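Local coordinates for uncharacterized protein (Acinetobacter baumannii, PDB 4PAR) that cleaves DNA containing 5-hydroxymethylcytosine as a modification-dependent restriction endonuclease, joining a VSR-like nuclease domain to an SRA-like domain, at residues G68-H78 with H118-Q129. The protein carries 3 engineered substitutions. Residues are numbered along the deposited sequence; the frame is centred on the assembly and turned at random.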
ATOM      1  N   GLY F  68      24.141  -7.216 -24.123  1.00 58.05           N
ATOM      2  CA  GLY F  68      23.305  -8.401 -24.055  1.00 57.31           C
ATOM      3  C   GLY F  68      23.890  -9.464 -23.142  1.00 63.85           C
ATOM      4  O   GLY F  68      23.933 -10.638 -23.494  1.00 66.68           O
ATOM      5  N   ILE F  69      24.347  -9.056 -21.962  1.00 79.90           N
ATOM      6  CA  ILE F  69      24.981 -10.001 -21.043  1.00 75.06           C
ATOM      7  C   ILE F  69      24.272 -10.092 -19.702  1.00 70.95           C
ATOM      8  O   ILE F  69      23.975  -9.076 -19.079  1.00 70.74           O
ATOM      9  CB  ILE F  69      26.448  -9.631 -20.778  1.00 61.00           C
ATOM     10  CG1 ILE F  69      27.274  -9.794 -22.052  1.00 59.76           C
ATOM     11  CG2 ILE F  69      27.013 -10.486 -19.663  1.00 53.59           C
ATOM     12  CD1 ILE F  69      28.758  -9.779 -21.814  1.00 62.73           C
ATOM     13  N   HIS F  70      24.013 -11.313 -19.249  1.00 49.81           N
ATOM     14  CA  HIS F  70      23.419 -11.502 -17.940  1.00 60.41           C
ATOM     15  C   HIS F  70      24.376 -12.202 -17.001  1.00 68.87           C
ATOM     16  O   HIS F  70      25.291 -12.908 -17.422  1.00 78.06           O
ATOM     17  CB  HIS F  70      22.130 -12.303 -18.022  1.00 64.26           C
ATOM     18  CG  HIS F  70      21.041 -11.625 -18.787  1.00 61.86           C
ATOM     19  ND1 HIS F  70      19.998 -10.975 -18.169  1.00 60.16           N
ATOM     20  CD2 HIS F  70      20.822 -11.518 -20.119  1.00 48.93           C
ATOM     21  CE1 HIS F  70      19.181 -10.489 -19.089  1.00 66.93           C
ATOM     22  NE2 HIS F  70      19.661 -10.800 -20.279  1.00 74.36           N
ATOM     23  N   ILE F  71      24.150 -11.976 -15.717  1.00 53.57           N
ATOM     24  CA  ILE F  71      24.867 -12.651 -14.664  1.00 56.25           C
ATOM     25  C   ILE F  71      23.850 -13.149 -13.650  1.00 52.89           C
ATOM     26  O   ILE F  71      23.004 -12.386 -13.154  1.00 62.88           O
ATOM     27  CB  ILE F  71      25.895 -11.734 -14.001  1.00 62.26           C
ATOM     28  CG1 ILE F  71      27.004 -11.402 -14.999  1.00 66.64           C
ATOM     29  CG2 ILE F  71      26.480 -12.399 -12.773  1.00 55.89           C
ATOM     30  CD1 ILE F  71      27.501  -9.989 -14.906  1.00 81.39           C
ATOM     31  N   GLU F  72      23.933 -14.444 -13.380  1.00 61.05           N
ATOM     32  CA  GLU F  72      23.055 -15.120 -12.443  1.00 67.58           C
ATOM     33  C   GLU F  72      23.861 -15.763 -11.318  1.00 79.56           C
ATOM     34  O   GLU F  72      24.813 -16.510 -11.572  1.00 87.33           O
ATOM     35  CB  GLU F  72      22.234 -16.183 -13.169  1.00 76.49           C
ATOM     36  CG  GLU F  72      21.334 -16.993 -12.268  1.00 84.34           C
ATOM     37  CD  GLU F  72      20.659 -18.133 -13.000  1.00 93.48           C
ATOM     38  OE1 GLU F  72      21.365 -18.917 -13.667  1.00 94.86           O
ATOM     39  OE2 GLU F  72      19.418 -18.239 -12.911  1.00104.19           O
ATOM     40  N   VAL F  73      23.488 -15.463 -10.081  1.00 59.54           N
ATOM     41  CA  VAL F  73      24.031 -16.179  -8.940  1.00 68.72           C
ATOM     42  C   VAL F  73      23.330 -17.530  -8.790  1.00 64.91           C
ATOM     43  O   VAL F  73      22.097 -17.590  -8.704  1.00 57.48           O
ATOM     44  CB  VAL F  73      23.875 -15.368  -7.638  1.00 63.88           C
ATOM     45  CG1 VAL F  73      24.170 -16.245  -6.435  1.00 56.17           C
ATOM     46  CG2 VAL F  73      24.777 -14.135  -7.668  1.00 57.69           C
ATOM     47  N   ASP F  74      24.109 -18.612  -8.796  1.00 64.80           N
ATOM     48  CA  ASP F  74      23.576 -19.948  -8.541  1.00 64.72           C
ATOM     49  C   ASP F  74      23.845 -20.356  -7.104  1.00 74.09           C
ATOM     50  O   ASP F  74      24.991 -20.483  -6.674  1.00 73.64           O
ATOM     51  CB  ASP F  74      24.171 -21.002  -9.490  1.00 72.98           C
ATOM     52  CG  ASP F  74      23.508 -22.391  -9.332  1.00 85.95           C
ATOM     53  OD1 ASP F  74      22.720 -22.591  -8.377  1.00 94.16           O
ATOM     54  OD2 ASP F  74      23.778 -23.287 -10.163  1.00 87.09           O
ATOM     55  N   GLU F  75      22.756 -20.476  -6.372  1.00 77.25           N
ATOM     56  CA  GLU F  75      22.688 -21.160  -5.118  1.00 73.07           C
ATOM     57  C   GLU F  75      21.788 -22.345  -5.330  1.00 92.45           C
ATOM     58  O   GLU F  75      22.093 -23.449  -4.944  1.00103.71           O
ATOM     59  CB  GLU F  75      22.048 -20.262  -4.094  1.00 72.38           C
ATOM     60  CG  GLU F  75      22.448 -18.817  -4.229  1.00 73.59           C
ATOM     61  CD  GLU F  75      21.835 -17.966  -3.152  1.00 88.38           C
ATOM     62  OE1 GLU F  75      21.005 -18.489  -2.405  1.00109.57           O
ATOM     63  OE2 GLU F  75      22.172 -16.783  -3.050  1.00 76.97           O
ATOM     64  N   GLY F  76      20.646 -22.106  -5.950  1.00101.98           N
ATOM     65  CA  GLY F  76      19.765 -23.201  -6.262  1.00 93.99           C
ATOM     66  C   GLY F  76      19.266 -23.937  -5.052  1.00109.66           C
ATOM     67  O   GLY F  76      20.019 -24.598  -4.382  1.00135.73           O
ATOM     68  N   HIS F  77      17.990 -23.833  -4.754  1.00113.58           N
ATOM     69  CA  HIS F  77      17.402 -24.715  -3.784  1.00117.07           C
ATOM     70  C   HIS F  77      17.048 -24.163  -2.449  1.00115.65           C
ATOM     71  O   HIS F  77      16.131 -24.676  -1.812  1.00134.94           O
ATOM     72  CB  HIS F  77      18.259 -25.954  -3.608  1.00106.58           C
ATOM     73  CG  HIS F  77      17.941 -27.057  -4.587  1.00120.63           C
ATOM     74  ND1 HIS F  77      16.688 -27.372  -4.938  1.00130.48           N
ATOM     75  CD2 HIS F  77      18.770 -27.935  -5.272  1.00131.28           C
ATOM     76  CE1 HIS F  77      16.713 -28.387  -5.815  1.00146.07           C
ATOM     77  NE2 HIS F  77      17.986 -28.731  -6.016  1.00141.10           N
ATOM     78  N   HIS F  78      17.731 -23.145  -1.964  1.00117.34           N
ATOM     79  CA  HIS F  78      17.407 -22.683  -0.637  1.00121.64           C
ATOM     80  C   HIS F  78      16.708 -21.370  -0.633  1.00125.56           C
ATOM     81  O   HIS F  78      15.910 -21.061   0.261  1.00137.54           O
ATOM     82  CB  HIS F  78      18.663 -22.588   0.180  1.00112.51           C
ATOM     83  CG  HIS F  78      19.650 -23.676  -0.107  1.00112.47           C
ATOM     84  ND1 HIS F  78      19.909 -24.657   0.760  1.00117.71           N
ATOM     85  CD2 HIS F  78      20.454 -23.899  -1.207  1.00115.36           C
ATOM     86  CE1 HIS F  78      20.837 -25.467   0.245  1.00118.44           C
ATOM     87  NE2 HIS F  78      21.168 -25.004  -0.960  1.00117.78           N
ATOM     88  N   HIS F 118      21.205 -13.507 -26.040  1.00 84.84           N
ATOM     89  CA  HIS F 118      21.957 -13.038 -24.878  1.00 76.56           C
ATOM     90  C   HIS F 118      22.764 -14.174 -24.244  1.00 83.46           C
ATOM     91  O   HIS F 118      22.351 -15.333 -24.268  1.00 69.82           O
ATOM     92  CB  HIS F 118      21.019 -12.422 -23.836  1.00 76.99           C
ATOM     93  CG  HIS F 118      20.199 -11.277 -24.346  1.00 83.24           C
ATOM     94  ND1 HIS F 118      19.111 -10.779 -23.660  1.00 66.60           N
ATOM     95  CD2 HIS F 118      20.309 -10.529 -25.470  1.00105.37           C
ATOM     96  CE1 HIS F 118      18.587  -9.774 -24.340  1.00 92.34           C
ATOM     97  NE2 HIS F 118      19.293  -9.603 -25.443  1.00106.00           N
ATOM     98  N   LYS F 119      23.919 -13.834 -23.680  1.00 95.06           N
ATOM     99  CA  LYS F 119      24.737 -14.799 -22.953  1.00 85.49           C
ATOM    100  C   LYS F 119      24.446 -14.713 -21.459  1.00 84.05           C
ATOM    101  O   LYS F 119      24.188 -13.634 -20.935  1.00 77.19           O
ATOM    102  CB  LYS F 119      26.226 -14.554 -23.218  1.00 82.38           C
ATOM    103  CG  LYS F 119      27.161 -15.541 -22.519  1.00104.46           C
ATOM    104  CD  LYS F 119      26.867 -16.983 -22.931  1.00108.84           C
ATOM    105  CE  LYS F 119      27.736 -17.977 -22.171  1.00102.26           C
ATOM    106  NZ  LYS F 119      29.184 -17.774 -22.440  1.00111.35           N
ATOM    107  N   ILE F 120      24.464 -15.853 -20.775  1.00 99.30           N
ATOM    108  CA  ILE F 120      24.324 -15.860 -19.324  1.00 68.50           C
ATOM    109  C   ILE F 120      25.551 -16.455 -18.651  1.00 71.03           C
ATOM    110  O   ILE F 120      25.928 -17.598 -18.918  1.00 67.48           O
ATOM    111  CB  ILE F 120      23.088 -16.645 -18.865  1.00 60.72           C
ATOM    112  CG1 ILE F 120      21.822 -15.871 -19.213  1.00 68.93           C
ATOM    113  CG2 ILE F 120      23.146 -16.886 -17.365  1.00 69.01           C
ATOM    114  CD1 ILE F 120      20.584 -16.388 -18.524  1.00 70.02           C
ATOM    115  N   PHE F 121      26.176 -15.662 -17.789  1.00 73.28           N
ATOM    116  CA  PHE F 121      27.279 -16.142 -16.979  1.00 58.95           C
ATOM    117  C   PHE F 121      26.773 -16.488 -15.593  1.00 64.11           C
ATOM    118  O   PHE F 121      25.915 -15.795 -15.044  1.00 60.60           O
ATOM    119  CB  PHE F 121      28.385 -15.101 -16.893  1.00 58.49           C
ATOM    120  CG  PHE F 121      29.087 -14.862 -18.191  1.00 71.87           C
ATOM    121  CD1 PHE F 121      30.032 -15.763 -18.655  1.00 72.61           C
ATOM    122  CD2 PHE F 121      28.812 -13.734 -18.945  1.00 69.06           C
ATOM    123  CE1 PHE F 121      30.689 -15.546 -19.848  1.00 88.76           C
ATOM    124  CE2 PHE F 121      29.465 -13.510 -20.141  1.00 81.78           C
ATOM    125  CZ  PHE F 121      30.406 -14.419 -20.593  1.00 95.71           C
ATOM    126  N   ARG F 122      27.302 -17.559 -15.019  1.00 77.23           N
ATOM    127  CA  ARG F 122      26.836 -17.978 -13.711  1.00 83.09           C
ATOM    128  C   ARG F 122      27.921 -17.854 -12.659  1.00 81.01           C
ATOM    129  O   ARG F 122      29.112 -17.903 -12.965  1.00 81.79           O
ATOM    130  CB  ARG F 122      26.311 -19.412 -13.773  1.00 62.38           C
ATOM    131  CG  ARG F 122      24.920 -19.480 -14.343  1.00 70.72           C
ATOM    132  CD  ARG F 122      24.387 -20.890 -14.460  1.00 99.48           C
ATOM    133  NE  ARG F 122      23.183 -20.882 -15.283  1.00103.75           N
ATOM    134  CZ  ARG F 122      23.190 -20.999 -16.606  1.00116.87           C
ATOM    135  NH1 ARG F 122      24.338 -21.159 -17.256  1.00100.91           N
ATOM    136  NH2 ARG F 122      22.049 -20.966 -17.278  1.00144.35           N
ATOM    137  N   VAL F 123      27.500 -17.662 -11.414  1.00 68.57           N
ATOM    138  CA  VAL F 123      28.444 -17.696 -10.310  1.00 63.10           C
ATOM    139  C   VAL F 123      28.017 -18.734  -9.279  1.00 77.75           C
ATOM    140  O   VAL F 123      26.953 -18.616  -8.679  1.00 88.24           O
ATOM    141  CB  VAL F 123      28.578 -16.331  -9.650  1.00 58.85           C
ATOM    142  CG1 VAL F 123      29.687 -16.368  -8.598  1.00 60.94           C
ATOM    143  CG2 VAL F 123      28.861 -15.270 -10.705  1.00 53.13           C
ATOM    144  N   ASN F 124      28.849 -19.754  -9.084  1.00 65.85           N
ATOM    145  CA  ASN F 124      28.528 -20.836  -8.163  1.00 77.13           C
ATOM    146  C   ASN F 124      29.101 -20.574  -6.787  1.00 86.88           C
ATOM    147  O   ASN F 124      30.317 -20.589  -6.596  1.00 89.03           O
ATOM    148  CB  ASN F 124      29.048 -22.166  -8.698  1.00 99.76           C
ATOM    149  CG  ASN F 124      28.576 -22.443 -10.099  1.00118.27           C
ATOM    150  OD1 ASN F 124      29.270 -22.138 -11.067  1.00130.45           O
ATOM    151  ND2 ASN F 124      27.379 -23.008 -10.221  1.00127.34           N
ATOM    152  N   VAL F 125      28.212 -20.344  -5.829  1.00 81.75           N
ATOM    153  CA  VAL F 125      28.607 -19.885  -4.509  1.00 76.09           C
ATOM    154  C   VAL F 125      28.735 -20.997  -3.471  1.00 94.31           C
ATOM    155  O   VAL F 125      29.112 -20.741  -2.331  1.00 95.54           O
ATOM    156  CB  VAL F 125      27.610 -18.857  -3.995  1.00 70.41           C
ATOM    157  CG1 VAL F 125      27.537 -17.688  -4.962  1.00 61.33           C
ATOM    158  CG2 VAL F 125      26.248 -19.504  -3.831  1.00 77.55           C
ATOM    159  N   PHE F 126      28.430 -22.229  -3.862  1.00107.55           N
ATOM    160  CA  PHE F 126      28.504 -23.342  -2.924  1.00 95.91           C
ATOM    161  C   PHE F 126      29.439 -24.435  -3.419  1.00100.22           C
ATOM    162  O   PHE F 126      29.302 -24.917  -4.543  1.00124.50           O
ATOM    163  CB  PHE F 126      27.112 -23.921  -2.669  1.00 90.65           C
ATOM    164  CG  PHE F 126      26.174 -22.965  -1.991  1.00 86.35           C
ATOM    165  CD1 PHE F 126      26.639 -22.070  -1.049  1.00109.39           C
ATOM    166  CD2 PHE F 126      24.828 -22.959  -2.302  1.00 80.45           C
ATOM    167  CE1 PHE F 126      25.776 -21.189  -0.427  1.00116.02           C
ATOM    168  CE2 PHE F 126      23.962 -22.087  -1.686  1.00 86.74           C
ATOM    169  CZ  PHE F 126      24.434 -21.198  -0.748  1.00 99.26           C
ATOM    170  N   LYS F 127      30.392 -24.821  -2.575  1.00 94.92           N
ATOM    171  CA  LYS F 127      31.290 -25.917  -2.905  1.00109.13           C
ATOM    172  C   LYS F 127      30.538 -27.238  -2.759  1.00133.56           C
ATOM    173  O   LYS F 127      30.233 -27.900  -3.751  1.00135.34           O
ATOM    174  CB  LYS F 127      32.551 -25.892  -2.024  1.00111.41           C
ATOM    175  CG  LYS F 127      32.326 -25.603  -0.543  1.00120.70           C
ATOM    176  CD  LYS F 127      33.555 -25.971   0.286  1.00140.79           C
ATOM    177  CE  LYS F 127      33.275 -25.877   1.783  1.00106.29           C
ATOM    178  NZ  LYS F 127      34.432 -26.353   2.587  1.00112.67           N
ATOM    179  N   ASN F 128      30.214 -27.605  -1.524  1.00141.77           N
ATOM    180  CA  ASN F 128      29.385 -28.768  -1.279  1.00135.77           C
ATOM    181  C   ASN F 128      27.970 -28.303  -1.005  1.00143.72           C
ATOM    182  O   ASN F 128      27.683 -27.768   0.062  1.00160.00           O
ATOM    183  CB  ASN F 128      29.907 -29.586  -0.094  1.00142.63           C
ATOM    184  CG  ASN F 128      31.324 -30.091  -0.304  1.00164.53           C
ATOM    185  OD1 ASN F 128      32.291 -29.459   0.125  1.00169.79           O
ATOM    186  ND2 ASN F 128      31.452 -31.244  -0.953  1.00168.49           N
ATOM    187  N   GLN F 129      27.087 -28.516  -1.970  1.00105.42           N
ATOM    188  CA  GLN F 129      25.688 -28.162  -1.814  1.00106.80           C
ATOM    189  C   GLN F 129      24.881 -29.440  -1.611  1.00129.11           C
ATOM    190  O   GLN F 129      25.145 -30.443  -2.274  1.00145.34           O
ATOM    191  CB  GLN F 129      25.199 -27.369  -3.027  1.00126.24           C
ATOM    192  CG  GLN F 129      23.792 -27.706  -3.484  1.00152.86           C
ATOM    193  CD  GLN F 129      22.972 -26.469  -3.758  1.00138.04           C
ATOM    194  OE1 GLN F 129      23.181 -25.432  -3.132  1.00118.15           O
ATOM    195  NE2 GLN F 129      22.036 -26.568  -4.697  1.00140.92           N
TER
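G68 opens the pairing by accepting K119 N at its O, 3.2 Å away. I69 then brings CG2 to the edge of the F121 ring, one face of which has K119 CG above it, toward the rim; CG2 stands 3.8 Å from F121 CD2. H70 uses its backbone twice, N to K119 O and O to F121 N. Its ring meets the H118 ring rim to rim through a weak bond between H70 NE2 and H118 ND1, while T60 takes H70 ND1. I71 packs against helices 26-37 and 136-159, as V123 does farther on. Such parallel pairing in a mixed sheet with helices against one face, the strand axes 26° apart, is consistent with a PD-(D/E)XK nuclease core. With CG anti to the backbone N (chi1 177°), E72 runs alongside R122, and OE1 forms a salt bridge with R122 NE at 3.1 Å, its hydrogen bond weak; carboxylate and guanidinium planes differ by 50°, and OE2 accepts L96 N. V73 CG1 reaches V125 CG1 at 3.9 Å. D74 N donates to V123 O, and D74 O takes a weak bond from V125 N. E75 sets CB 3.6 Å from F126 CE2, its carboxylate turned to Y25 N. G76 O receives Q129 NE2 at 2.8 Å. Q129 OE1, near the H78 ring plane, accepts H78 NE2 from above the amide carbonyl plane, 3.0 Å away. F126 turns its edge toward the H78 face in an offset edge-to-face pair.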